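PDB 1VBL: pectate lyase 47 from Bacillus sp. TS-47, which catalyses the eliminative cleavage of pectate as a thermostable secreted enzyme of polysaccharide lyase family 1 that binds calcium. Local coordinates for residues E188-S193 with A231-N236; V254-A259 with T283-R288; I163-P168 with N205-G210; S198-D203 with D239-S244. All blocks are in the same frame, centred on the assembly; numbering follows the deposited sequence.

Contact 1: E188-S193 with A231-N236. With CA (calcium ion), chain B.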
loop_
_atom_site.group_PDB
_atom_site.type_symbol
_atom_site.label_atom_id
_atom_site.label_comp_id
_atom_site.label_asym_id
_atom_site.label_seq_id
_atom_site.Cartn_x
_atom_site.Cartn_y
_atom_site.Cartn_z
ATOM N N GLU A 188 -0.578 -7.068 -10.521
ATOM C CA GLU A 188 -1.294 -7.639 -9.388
ATOM C C GLU A 188 -0.648 -7.589 -8.005
ATOM O O GLU A 188 -1.348 -7.615 -6.996
ATOM C CB GLU A 188 -1.606 -9.103 -9.724
ATOM C CG GLU A 188 -2.057 -9.966 -8.556
ATOM C CD GLU A 188 -3.560 -10.115 -8.481
ATOM O OE1 GLU A 188 -4.042 -10.755 -7.523
ATOM O OE2 GLU A 188 -4.259 -9.602 -9.381
ATOM N N TYR A 189 0.674 -7.498 -7.949
ATOM C CA TYR A 189 1.362 -7.563 -6.667
ATOM C C TYR A 189 1.636 -6.291 -5.879
ATOM O O TYR A 189 2.127 -5.297 -6.416
ATOM C CB TYR A 189 2.672 -8.339 -6.861
ATOM C CG TYR A 189 2.493 -9.561 -7.745
ATOM C CD1 TYR A 189 1.529 -10.526 -7.442
ATOM C CD2 TYR A 189 3.237 -9.718 -8.917
ATOM C CE1 TYR A 189 1.301 -11.614 -8.288
ATOM C CE2 TYR A 189 3.016 -10.806 -9.774
ATOM C CZ TYR A 189 2.044 -11.745 -9.453
ATOM O OH TYR A 189 1.794 -12.804 -10.301
ATOM N N ASP A 190 1.313 -6.354 -4.587
ATOM C CA ASP A 190 1.542 -5.254 -3.648
ATOM C C ASP A 190 2.540 -5.762 -2.616
ATOM O O ASP A 190 2.654 -6.970 -2.409
ATOM C CB ASP A 190 0.266 -4.893 -2.891
ATOM C CG ASP A 190 -0.940 -4.840 -3.777
ATOM O OD1 ASP A 190 -0.865 -4.189 -4.840
ATOM O OD2 ASP A 190 -1.967 -5.444 -3.404
ATOM N N SER A 191 3.245 -4.854 -1.945
ATOM C CA SER A 191 4.187 -5.280 -0.915
ATOM C C SER A 191 3.374 -5.872 0.236
ATOM O O SER A 191 3.773 -6.854 0.858
ATOM C CB SER A 191 5.027 -4.095 -0.431
ATOM O OG SER A 191 5.977 -3.729 -1.420
ATOM N N ILE A 192 2.227 -5.258 0.507
ATOM C CA ILE A 192 1.322 -5.729 1.548
ATOM C C ILE A 192 -0.102 -5.555 1.048
ATOM O O ILE A 192 -0.518 -4.451 0.693
ATOM C CB ILE A 192 1.480 -4.947 2.876
ATOM C CG1 ILE A 192 2.854 -5.230 3.489
ATOM C CG2 ILE A 192 0.377 -5.356 3.855
ATOM C CD1 ILE A 192 3.084 -4.562 4.837
ATOM N N SER A 193 -0.838 -6.658 1.010
ATOM C CA SER A 193 -2.217 -6.647 0.556
ATOM C C SER A 193 -3.101 -7.169 1.683
ATOM O O SER A 193 -2.968 -8.313 2.112
ATOM C CB SER A 193 -2.369 -7.531 -0.683
ATOM O OG SER A 193 -3.728 -7.606 -1.079
ATOM N N ALA A 231 1.483 -0.350 -2.786
ATOM C CA ALA A 231 2.522 -0.510 -1.780
ATOM C C ALA A 231 1.814 -1.214 -0.629
ATOM O O ALA A 231 2.269 -2.236 -0.118
ATOM C CB ALA A 231 3.042 0.854 -1.322
ATOM N N LEU A 232 0.668 -0.659 -0.255
ATOM C CA LEU A 232 -0.133 -1.188 0.839
ATOM C C LEU A 232 -1.604 -0.972 0.504
ATOM O O LEU A 232 -2.126 0.128 0.673
ATOM C CB LEU A 232 0.225 -0.445 2.129
ATOM C CG LEU A 232 -0.166 -1.027 3.488
ATOM C CD1 LEU A 232 0.269 -0.048 4.574
ATOM C CD2 LEU A 232 -1.660 -1.272 3.560
ATOM N N ASP A 233 -2.269 -2.018 0.022
ATOM C CA ASP A 233 -3.676 -1.904 -0.333
ATOM C C ASP A 233 -4.577 -2.597 0.671
ATOM O O ASP A 233 -4.206 -3.610 1.262
ATOM C CB ASP A 233 -3.923 -2.447 -1.740
ATOM C CG ASP A 233 -3.351 -1.540 -2.817
ATOM O OD1 ASP A 233 -3.172 -0.332 -2.556
ATOM O OD2 ASP A 233 -3.090 -2.020 -3.933
ATOM N N ILE A 234 -5.763 -2.027 0.853
ATOM C CA ILE A 234 -6.744 -2.524 1.806
ATOM C C ILE A 234 -8.087 -2.653 1.104
ATOM O O ILE A 234 -8.606 -1.674 0.566
ATOM C CB ILE A 234 -6.862 -1.532 2.984
ATOM C CG1 ILE A 234 -5.485 -1.370 3.641
ATOM C CG2 ILE A 234 -7.905 -2.010 3.986
ATOM C CD1 ILE A 234 -5.413 -0.262 4.671
ATOM N N LYS A 235 -8.661 -3.851 1.114
ATOM C CA LYS A 235 -9.936 -4.050 0.432
ATOM C C LYS A 235 -10.771 -5.204 0.969
ATOM O O LYS A 235 -10.395 -5.886 1.925
ATOM C CB LYS A 235 -9.686 -4.282 -1.061
ATOM C CG LYS A 235 -8.907 -5.556 -1.360
ATOM C CD LYS A 235 -8.678 -5.742 -2.858
ATOM C CE LYS A 235 -7.944 -7.046 -3.147
ATOM N NZ LYS A 235 -7.691 -7.253 -4.602
ATOM N N ASN A 236 -11.913 -5.402 0.324
ATOM C CA ASN A 236 -12.846 -6.469 0.656
ATOM C C ASN A 236 -13.195 -6.612 2.127
ATOM O O ASN A 236 -12.870 -7.616 2.769
ATOM C CB ASN A 236 -12.330 -7.802 0.110
ATOM C CG ASN A 236 -12.236 -7.808 -1.403
ATOM O OD1 ASN A 236 -12.951 -7.068 -2.077
ATOM N ND2 ASN A 236 -11.367 -8.652 -1.946
HETATM CA CA CA B . -3.485 -4.203 -5.179
HETATM O O HOH W 1 -5.556 -5.657 -1.225
HETATM O O HOH W 2 -3.034 -6.149 -6.495
HETATM O O HOH W 3 -5.432 -5.036 -3.639
HETATM O O HOH W 4 -5.282 -3.438 -6.762
#
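Ile192 with Leu232 and Ser193 with Asp233 pair as parallel strands, joined by backbone bonds from Ile192 N to Ala231 O (3.1 Å) and from Asp233 N to Ile192 O (3.1 Å). On the face of Ser193 and Asp233 the contact is polar. Asp190, just before its strand, grips the calcium ion with both carboxylate oxygens, OD1 and OD2 each at 2.6 Å. Asp233 uses one oxygen, with OD2 2.5 Å from the calcium ion. The two carboxylate planes stand 72° apart, and the side chains meet at about a right angle. Asp190 OD1 and Asp233 OD2 come within 3.2 Å; the shared metal probably offsets their repulsion. Asp190 CG lies anti to its carbonyl carbon (chi1 -44°), which turns the carboxylate to the calcium ion. Second-shell backbone bonds hold both acids: Gly230 N reaches Asp190 OD1, and Leu256 N reaches Asp233 OD1. Ser193 OG takes a proton from a water at 2.7 Å and also bonds to Glu195. On the other face Ile192 CB meets Leu232 CG at 4.3 Å inside the coil. Three waters and Asp229 also belong to the metal site. This is the acidic calcium site of a family 1 pectate lyase, built on neighbouring rungs of a parallel beta-helix.

Contact 2: V254-A259 with T283-R288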
loop_
_atom_site.group_PDB
_atom_site.type_symbol
_atom_site.label_atom_id
_atom_site.label_comp_id
_atom_site.label_asym_id
_atom_site.label_seq_id
_atom_site.Cartn_x
_atom_site.Cartn_y
_atom_site.Cartn_z
ATOM N N VAL A 254 0.179 4.193 -4.223
ATOM C CA VAL A 254 0.521 3.797 -2.866
ATOM C C VAL A 254 -0.497 2.989 -2.066
ATOM O O VAL A 254 -0.294 1.796 -1.829
ATOM C CB VAL A 254 0.928 5.036 -2.028
ATOM C CG1 VAL A 254 1.326 4.611 -0.621
ATOM C CG2 VAL A 254 2.083 5.758 -2.708
ATOM N N THR A 255 -1.587 3.627 -1.652
ATOM C CA THR A 255 -2.573 2.941 -0.827
ATOM C C THR A 255 -4.033 3.077 -1.226
ATOM O O THR A 255 -4.621 4.153 -1.157
ATOM C CB THR A 255 -2.433 3.381 0.649
ATOM O OG1 THR A 255 -1.181 2.908 1.163
ATOM C CG2 THR A 255 -3.578 2.823 1.502
ATOM N N LEU A 256 -4.611 1.954 -1.622
ATOM C CA LEU A 256 -6.009 1.897 -2.003
ATOM C C LEU A 256 -6.787 1.381 -0.791
ATOM O O LEU A 256 -6.362 0.433 -0.135
ATOM C CB LEU A 256 -6.179 0.930 -3.176
ATOM C CG LEU A 256 -7.565 0.740 -3.790
ATOM C CD1 LEU A 256 -8.032 2.038 -4.435
ATOM C CD2 LEU A 256 -7.497 -0.373 -4.830
ATOM N N ILE A 257 -7.905 2.024 -0.477
ATOM C CA ILE A 257 -8.751 1.587 0.633
ATOM C C ILE A 257 -10.145 1.450 0.023
ATOM O O ILE A 257 -10.857 2.438 -0.159
ATOM C CB ILE A 257 -8.770 2.616 1.789
ATOM C CG1 ILE A 257 -7.356 2.752 2.379
ATOM C CG2 ILE A 257 -9.756 2.167 2.878
ATOM C CD1 ILE A 257 -7.253 3.734 3.542
ATOM N N GLY A 258 -10.517 0.214 -0.303
ATOM C CA GLY A 258 -11.797 -0.031 -0.942
ATOM C C GLY A 258 -11.489 -0.098 -2.425
ATOM O O GLY A 258 -11.046 0.892 -3.010
ATOM N N ALA A 259 -11.716 -1.253 -3.041
ATOM C CA ALA A 259 -11.410 -1.426 -4.459
ATOM C C ALA A 259 -12.572 -1.298 -5.441
ATOM O O ALA A 259 -12.359 -1.388 -6.649
ATOM C CB ALA A 259 -10.722 -2.777 -4.671
ATOM N N THR A 283 3.146 9.074 -6.495
ATOM C CA THR A 283 2.207 9.659 -7.440
ATOM C C THR A 283 0.749 9.858 -7.043
ATOM O O THR A 283 0.210 10.955 -7.206
ATOM C CB THR A 283 2.233 8.855 -8.760
ATOM O OG1 THR A 283 3.574 8.827 -9.266
ATOM C CG2 THR A 283 1.312 9.480 -9.799
ATOM N N GLN A 284 0.112 8.812 -6.530
ATOM C CA GLN A 284 -1.302 8.898 -6.192
ATOM C C GLN A 284 -1.740 7.915 -5.106
ATOM O O GLN A 284 -0.981 7.024 -4.716
ATOM C CB GLN A 284 -2.113 8.634 -7.460
ATOM C CG GLN A 284 -1.764 7.292 -8.103
ATOM C CD GLN A 284 -2.445 7.073 -9.442
ATOM O OE1 GLN A 284 -3.666 7.159 -9.551
ATOM N NE2 GLN A 284 -1.651 6.781 -10.469
ATOM N N ARG A 285 -2.980 8.079 -4.647
ATOM C CA ARG A 285 -3.581 7.222 -3.618
ATOM C C ARG A 285 -2.843 7.327 -2.291
ATOM O O ARG A 285 -2.220 6.364 -1.844
ATOM C CB ARG A 285 -3.582 5.761 -4.084
ATOM C CG ARG A 285 -4.313 5.519 -5.398
ATOM C CD ARG A 285 -4.318 4.036 -5.739
ATOM N NE ARG A 285 -5.078 3.748 -6.952
ATOM C CZ ARG A 285 -5.268 2.525 -7.441
ATOM N NH1 ARG A 285 -4.753 1.471 -6.822
ATOM N NH2 ARG A 285 -5.977 2.354 -8.549
ATOM N N LEU A 286 -2.947 8.485 -1.645
ATOM C CA LEU A 286 -2.246 8.715 -0.385
ATOM C C LEU A 286 -3.135 9.055 0.814
ATOM O O LEU A 286 -2.821 9.969 1.572
ATOM C CB LEU A 286 -1.231 9.846 -0.577
ATOM C CG LEU A 286 -0.460 9.851 -1.900
ATOM C CD1 LEU A 286 0.495 11.044 -1.933
ATOM C CD2 LEU A 286 0.312 8.543 -2.048
ATOM N N PRO A 287 -4.231 8.309 1.031
ATOM C CA PRO A 287 -4.732 7.163 0.271
ATOM C C PRO A 287 -5.946 7.545 -0.581
ATOM O O PRO A 287 -6.380 8.692 -0.567
ATOM C CB PRO A 287 -5.136 6.206 1.374
ATOM C CG PRO A 287 -5.833 7.155 2.324
ATOM C CD PRO A 287 -4.936 8.404 2.326
ATOM N N ARG A 288 -6.477 6.571 -1.320
ATOM C CA ARG A 288 -7.688 6.760 -2.121
ATOM C C ARG A 288 -8.712 5.968 -1.313
ATOM O O ARG A 288 -8.543 4.768 -1.102
ATOM C CB ARG A 288 -7.554 6.141 -3.508
ATOM C CG ARG A 288 -8.785 6.375 -4.390
ATOM C CD ARG A 288 -8.804 5.412 -5.570
ATOM N NE ARG A 288 -9.807 5.756 -6.580
ATOM C CZ ARG A 288 -11.125 5.731 -6.393
ATOM N NH1 ARG A 288 -11.637 5.376 -5.221
ATOM N NH2 ARG A 288 -11.936 6.056 -7.394
HETATM O O HOH W 5 -10.531 3.673 -2.904
#
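Val254 and Thr255 donate backbone bonds to the 283-288 segment: Val254 N reaches Gln284 O and Thr255 N reaches Arg285 O, the latter at 2.8 Å. Arg288 N then donates to Thr255 O, and Ile257 N to Arg288 O at 2.9 Å. Between these two pairs the chain of 283-288 makes a sharp bend. Arg285 has a positive phi of 63°, and the peptide before Pro287 is cis.

The apolar contacts fall on two sides. Leu286 CD2 crosses Val254 CG2 at 3.4 Å, tighter than usual for carbons. Pro287 lies beside Thr255, with CB 3.7 Å from Thr255 CG2, and its CG meets Ile257 CD1 at 3.9 Å. The two segments belong to successive coils of the parallel beta-helix, with Thr255 level with Pro287 and Leu256 bridged to Arg288.

On the side of Leu256 the partners are arginines. Leu256 CG is anti to the backbone N (chi1 -178°), and the side chain runs alongside both Arg285 and Arg288. Its CD1 touches Arg288 CD at 3.6 Å and lies over the rim of one face of the Arg285 guanidinium. An alanine here is likely to uncover part of one face of the Arg285 guanidinium and open a gap beside Arg288 CD.

The remaining contacts are polar. One water lies by Gly258 O, to which it probably donates, and accepts from Arg288 NH1 at 3.1 Å. Arg288 also makes a cation-pi contact with Trp345. Thr255 OG1 is hydrogen-bonded to Leu232 O of the preceding coil.

Contact 3: I163-P168 with N205-G210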
loop_
_atom_site.group_PDB
_atom_site.type_symbol
_atom_site.label_atom_id
_atom_site.label_comp_id
_atom_site.label_asym_id
_atom_site.label_seq_id
_atom_site.Cartn_x
_atom_site.Cartn_y
_atom_site.Cartn_z
ATOM N N ILE A 163 10.544 -3.218 8.446
ATOM C CA ILE A 163 11.036 -3.855 7.232
ATOM C C ILE A 163 10.997 -2.898 6.043
ATOM O O ILE A 163 10.093 -2.075 5.924
ATOM C CB ILE A 163 10.194 -5.106 6.888
ATOM C CG1 ILE A 163 10.378 -6.169 7.975
ATOM C CG2 ILE A 163 10.586 -5.649 5.521
ATOM C CD1 ILE A 163 9.394 -7.318 7.876
ATOM N N GLU A 164 12.007 -2.992 5.182
ATOM C CA GLU A 164 12.046 -2.175 3.983
ATOM C C GLU A 164 11.547 -3.064 2.853
ATOM O O GLU A 164 12.196 -4.054 2.494
ATOM C CB GLU A 164 13.464 -1.705 3.661
ATOM C CG GLU A 164 13.528 -0.966 2.330
ATOM C CD GLU A 164 14.941 -0.634 1.896
ATOM O OE1 GLU A 164 15.587 0.210 2.547
ATOM O OE2 GLU A 164 15.405 -1.225 0.900
ATOM N N PHE A 165 10.389 -2.714 2.309
ATOM C CA PHE A 165 9.793 -3.477 1.222
ATOM C C PHE A 165 10.107 -2.879 -0.137
ATOM O O PHE A 165 9.772 -1.723 -0.400
ATOM C CB PHE A 165 8.264 -3.524 1.342
ATOM C CG PHE A 165 7.758 -4.320 2.504
ATOM C CD1 PHE A 165 7.637 -3.742 3.766
ATOM C CD2 PHE A 165 7.387 -5.651 2.333
ATOM C CE1 PHE A 165 7.146 -4.480 4.844
ATOM C CE2 PHE A 165 6.898 -6.399 3.403
ATOM C CZ PHE A 165 6.776 -5.815 4.660
ATOM N N GLU A 166 10.760 -3.650 -0.996
ATOM C CA GLU A 166 11.010 -3.171 -2.349
ATOM C C GLU A 166 9.807 -3.728 -3.106
ATOM O O GLU A 166 9.624 -4.946 -3.174
ATOM C CB GLU A 166 12.295 -3.750 -2.937
ATOM C CG GLU A 166 12.605 -3.185 -4.318
ATOM C CD GLU A 166 13.787 -3.864 -4.984
ATOM O OE1 GLU A 166 13.670 -5.057 -5.332
ATOM O OE2 GLU A 166 14.829 -3.199 -5.158
ATOM N N ALA A 167 8.981 -2.843 -3.652
ATOM C CA ALA A 167 7.779 -3.261 -4.367
ATOM C C ALA A 167 8.033 -4.412 -5.332
ATOM O O ALA A 167 8.998 -4.398 -6.099
ATOM C CB ALA A 167 7.177 -2.079 -5.116
ATOM N N PRO A 168 7.160 -5.429 -5.304
ATOM C CA PRO A 168 7.296 -6.588 -6.185
ATOM C C PRO A 168 7.021 -6.228 -7.641
ATOM O O PRO A 168 6.204 -5.359 -7.937
ATOM C CB PRO A 168 6.269 -7.566 -5.624
ATOM C CG PRO A 168 5.197 -6.657 -5.118
ATOM C CD PRO A 168 5.992 -5.579 -4.417
ATOM N N ASN A 205 7.778 0.788 8.624
ATOM C CA ASN A 205 8.277 0.040 7.485
ATOM C C ASN A 205 8.601 1.083 6.431
ATOM O O ASN A 205 8.201 2.244 6.545
ATOM C CB ASN A 205 7.212 -0.915 6.943
ATOM C CG ASN A 205 6.816 -1.977 7.948
ATOM O OD1 ASN A 205 7.612 -2.859 8.290
ATOM N ND2 ASN A 205 5.581 -1.899 8.431
ATOM N N THR A 206 9.351 0.678 5.418
ATOM C CA THR A 206 9.687 1.580 4.334
ATOM C C THR A 206 9.252 0.883 3.055
ATOM O O THR A 206 9.502 -0.306 2.869
ATOM C CB THR A 206 11.198 1.892 4.301
ATOM O OG1 THR A 206 11.535 2.700 5.437
ATOM C CG2 THR A 206 11.562 2.647 3.029
ATOM N N PHE A 207 8.559 1.620 2.195
ATOM C CA PHE A 207 8.071 1.073 0.935
ATOM C C PHE A 207 8.685 1.880 -0.195
ATOM O O PHE A 207 8.585 3.104 -0.206
ATOM C CB PHE A 207 6.547 1.177 0.881
ATOM C CG PHE A 207 5.846 0.376 1.944
ATOM C CD1 PHE A 207 5.446 -0.936 1.696
ATOM C CD2 PHE A 207 5.598 0.927 3.199
ATOM C CE1 PHE A 207 4.809 -1.688 2.681
ATOM C CE2 PHE A 207 4.963 0.185 4.194
ATOM C CZ PHE A 207 4.567 -1.124 3.935
ATOM N N THR A 208 9.324 1.195 -1.140
ATOM C CA THR A 208 9.959 1.873 -2.266
ATOM C C THR A 208 10.078 0.936 -3.457
ATOM O O THR A 208 10.134 -0.279 -3.284
ATOM C CB THR A 208 11.387 2.342 -1.903
ATOM O OG1 THR A 208 11.988 2.975 -3.041
ATOM C CG2 THR A 208 12.256 1.152 -1.486
ATOM N N ASP A 209 10.095 1.490 -4.666
ATOM C CA ASP A 209 10.269 0.644 -5.840
ATOM C C ASP A 209 11.760 0.309 -5.928
ATOM O O ASP A 209 12.179 -0.527 -6.728
ATOM C CB ASP A 209 9.779 1.352 -7.111
ATOM C CG ASP A 209 8.260 1.357 -7.221
ATOM O OD1 ASP A 209 7.601 0.750 -6.346
ATOM O OD2 ASP A 209 7.721 1.956 -8.179
ATOM N N GLY A 210 12.545 0.970 -5.078
ATOM C CA GLY A 210 13.981 0.734 -5.005
ATOM C C GLY A 210 14.781 0.714 -6.293
ATOM O O GLY A 210 14.764 1.676 -7.058
HETATM O O HOH W 6 10.573 -2.522 -7.518
#
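Phe165 and Phe207 pack side by side on the inner face of two parallel strands. Their rings are nearly parallel, with planes at 7°, but slid apart so that they barely overlap. The centroids are 5.2 Å apart, and Phe165 CD1 meets Phe207 CE1 at 3.7 Å. Both CG atoms are anti to the carbonyl carbon (chi1 -68° and -63°), which tips the rings the same way. Beside them Asn205 OD1 accepts from Ile163 N at 3.0 Å and also lies at the edge of the Phe165 ring. Asn205 ND2 is held by Ile160 O, and Asn205 N by Asn246 OD1, as in the asparagine ladder of pectate lyases. Phe165 N donates a backbone hydrogen bond to Thr206 O at 2.6 Å.

The side of Glu164, Thr206 and Thr208 is looser, and all three are partly exposed. Glu164 CG only nears Thr206 CG2, at 4.2 Å. Thr208 OG1 turns back to accept from Gly210 N at 2.9 Å, an ST turn. Beyond the strand ends a water bridges Ala167 O and Asp209 O.

Strand 144-146 flanks strand 164-166, and strand 239-251 flanks 200-208, with Phe248 next to Phe207. Ile192 of strand 192-195 touches both phenylalanines across the interior.

Contact 4: S198-D203 with D239-S244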
loop_
_atom_site.group_PDB
_atom_site.type_symbol
_atom_site.label_atom_id
_atom_site.label_comp_id
_atom_site.label_asym_id
_atom_site.label_seq_id
_atom_site.Cartn_x
_atom_site.Cartn_y
_atom_site.Cartn_z
ATOM N N SER A 198 -8.913 -7.997 9.663
ATOM C CA SER A 198 -9.083 -6.925 10.634
ATOM C C SER A 198 -7.994 -6.928 11.701
ATOM O O SER A 198 -7.293 -7.922 11.890
ATOM C CB SER A 198 -10.458 -7.021 11.300
ATOM O OG SER A 198 -10.527 -8.132 12.171
ATOM N N HIS A 199 -7.871 -5.800 12.396
ATOM C CA HIS A 199 -6.871 -5.617 13.443
ATOM C C HIS A 199 -5.466 -5.864 12.918
ATOM O O HIS A 199 -4.788 -6.819 13.306
ATOM C CB HIS A 199 -7.176 -6.516 14.643
ATOM C CG HIS A 199 -8.396 -6.096 15.398
ATOM N ND1 HIS A 199 -9.649 -6.605 15.132
ATOM C CD2 HIS A 199 -8.569 -5.155 16.355
ATOM C CE1 HIS A 199 -10.541 -5.995 15.893
ATOM N NE2 HIS A 199 -9.911 -5.109 16.644
ATOM N N ILE A 200 -5.039 -4.980 12.025
ATOM C CA ILE A 200 -3.720 -5.073 11.415
ATOM C C ILE A 200 -2.954 -3.790 11.697
ATOM O O ILE A 200 -3.478 -2.696 11.511
ATOM C CB ILE A 200 -3.821 -5.235 9.883
ATOM C CG1 ILE A 200 -4.848 -6.317 9.526
ATOM C CG2 ILE A 200 -2.449 -5.558 9.304
ATOM C CD1 ILE A 200 -4.521 -7.704 10.054
ATOM N N TRP A 201 -1.714 -3.930 12.148
ATOM C CA TRP A 201 -0.878 -2.776 12.437
ATOM C C TRP A 201 0.362 -2.834 11.558
ATOM O O TRP A 201 1.154 -3.768 11.655
ATOM C CB TRP A 201 -0.482 -2.770 13.915
ATOM C CG TRP A 201 0.315 -1.570 14.345
ATOM C CD1 TRP A 201 0.221 -0.295 13.854
ATOM C CD2 TRP A 201 1.265 -1.520 15.414
ATOM N NE1 TRP A 201 1.053 0.545 14.557
ATOM C CE2 TRP A 201 1.705 -0.181 15.520
ATOM C CE3 TRP A 201 1.787 -2.476 16.299
ATOM C CZ2 TRP A 201 2.644 0.228 16.476
ATOM C CZ3 TRP A 201 2.720 -2.069 17.252
ATOM C CH2 TRP A 201 3.138 -0.728 17.331
ATOM N N ILE A 202 0.499 -1.843 10.682
ATOM C CA ILE A 202 1.642 -1.735 9.774
ATOM C C ILE A 202 2.412 -0.529 10.290
ATOM O O ILE A 202 1.978 0.604 10.117
ATOM C CB ILE A 202 1.172 -1.474 8.336
ATOM C CG1 ILE A 202 0.181 -2.568 7.908
ATOM C CG2 ILE A 202 2.375 -1.391 7.400
ATOM C CD1 ILE A 202 0.723 -3.985 8.032
ATOM N N ASP A 203 3.567 -0.770 10.898
ATOM C CA ASP A 203 4.315 0.318 11.522
ATOM C C ASP A 203 5.827 0.315 11.286
ATOM O O ASP A 203 6.467 -0.734 11.284
ATOM C CB ASP A 203 4.011 0.264 13.028
ATOM C CG ASP A 203 4.795 1.276 13.833
ATOM O OD1 ASP A 203 4.335 2.429 13.954
ATOM O OD2 ASP A 203 5.874 0.910 14.345
ATOM N N ASP A 239 -10.970 -4.295 8.053
ATOM C CA ASP A 239 -11.442 -3.328 9.036
ATOM C C ASP A 239 -10.466 -3.200 10.198
ATOM O O ASP A 239 -9.695 -4.117 10.466
ATOM C CB ASP A 239 -12.802 -3.810 9.560
ATOM C CG ASP A 239 -13.751 -2.678 9.903
ATOM O OD1 ASP A 239 -13.406 -1.499 9.693
ATOM O OD2 ASP A 239 -14.866 -2.982 10.382
ATOM N N PHE A 240 -10.514 -2.061 10.882
ATOM C CA PHE A 240 -9.668 -1.816 12.049
ATOM C C PHE A 240 -8.186 -1.983 11.744
ATOM O O PHE A 240 -7.539 -2.941 12.177
ATOM C CB PHE A 240 -10.104 -2.756 13.174
ATOM C CG PHE A 240 -11.575 -2.673 13.475
ATOM C CD1 PHE A 240 -12.367 -3.819 13.492
ATOM C CD2 PHE A 240 -12.176 -1.442 13.708
ATOM C CE1 PHE A 240 -13.741 -3.736 13.730
ATOM C CE2 PHE A 240 -13.549 -1.348 13.947
ATOM C CZ PHE A 240 -14.330 -2.496 13.957
ATOM N N ILE A 241 -7.656 -1.017 11.006
ATOM C CA ILE A 241 -6.265 -1.027 10.587
ATOM C C ILE A 241 -5.558 0.267 10.972
ATOM O O ILE A 241 -6.139 1.340 10.872
ATOM C CB ILE A 241 -6.188 -1.178 9.057
ATOM C CG1 ILE A 241 -6.944 -2.441 8.631
ATOM C CG2 ILE A 241 -4.738 -1.205 8.597
ATOM C CD1 ILE A 241 -7.055 -2.603 7.132
ATOM N N THR A 242 -4.311 0.154 11.420
ATOM C CA THR A 242 -3.518 1.327 11.763
ATOM C C THR A 242 -2.220 1.283 10.961
ATOM O O THR A 242 -1.472 0.307 11.016
ATOM C CB THR A 242 -3.190 1.395 13.273
ATOM O OG1 THR A 242 -4.392 1.652 14.012
ATOM C CG2 THR A 242 -2.187 2.523 13.553
ATOM N N ILE A 243 -1.981 2.346 10.200
ATOM C CA ILE A 243 -0.794 2.490 9.358
ATOM C C ILE A 243 -0.034 3.681 9.928
ATOM O O ILE A 243 -0.441 4.833 9.749
ATOM C CB ILE A 243 -1.209 2.775 7.899
ATOM C CG1 ILE A 243 -2.037 1.600 7.366
ATOM C CG2 ILE A 243 0.020 3.027 7.035
ATOM C CD1 ILE A 243 -2.622 1.839 5.993
ATOM N N SER A 244 1.077 3.405 10.606
ATOM C CA SER A 244 1.821 4.476 11.249
ATOM C C SER A 244 3.333 4.470 11.089
ATOM O O SER A 244 3.967 3.419 11.006
ATOM C CB SER A 244 1.495 4.471 12.738
ATOM O OG SER A 244 1.783 3.201 13.300
#
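Ser244 OG is gripped by two side chains on one face of the neighbouring strand, Asp203 and Trp201. It donates to Asp203 OD1 at 2.7 Å, using the anti lone pair of that oxygen, and accepts from Trp201 NE1 at 3.0 Å. The serine lies 16° out of the indole plane. Asp203 OD2 is held by a salt bridge to Arg161, which probably fixes the carboxylate that accepts the hydrogen bond from Ser244 OG.

Trp201 runs alongside Thr242. Its CG is anti to the backbone N (chi1 -176°), and this brings the CD1 edge to Thr242: CD1 is 3.7 Å from Thr242 CG2, and Thr242 O lies at that edge in the ring plane. Asp203 CB sits over the rim of one indole face. A leucine in place of Trp201 would probably leave Ser244 OG without its N-H donor and open a gap beside Thr242.

The two segments are equivalent strands of successive coils in a parallel beta-helix, stacked in register at an angle of 4°. Ile200 N donates to Phe240 O, Thr242 N to Ile200 O, Ile202 N to Thr242 O and Ser244 N to Ile202 O. Like residues stack inside: Ile200 CB meets Ile241 CG2 at 4.3 Å, and Ile202 pairs with Ile243, and Leu232 touches both.

His199 and Phe240 lie at the matching corners, both with positive phi. Phe240 CB stands over the centre of one His199 ring face, 4.1 Å from its centroid, a CH-pi contact. Tyr17 stacks on the Phe240 ring, and the backbone O of Tyr17 accepts from His199 NE2.

How the contacts relate
All four contacts join neighbouring coils of one parallel beta-helix. Contacts 3 and 4 share the broken strand 200-208, which bends near Asn205, so they probably lie on different walls; their centres are about 18 Å apart. Contacts 1 and 2 probably lie on a third wall. The centre of contact 1 is about 13 Å from those of contacts 3 and 4, and it packs on both through the interior. Contact 2 continues from contact 1, about 10 Å away between centres, where Ile234 makes probable backbone bonds to Leu256 and Gly258. Along the chain the segments of contacts 1, 3 and 4 alternate, since each coil visits each wall in turn, and contact 2 follows. The calcium site of contact 1 thus sits on a wall backed by the hydrophobic interior.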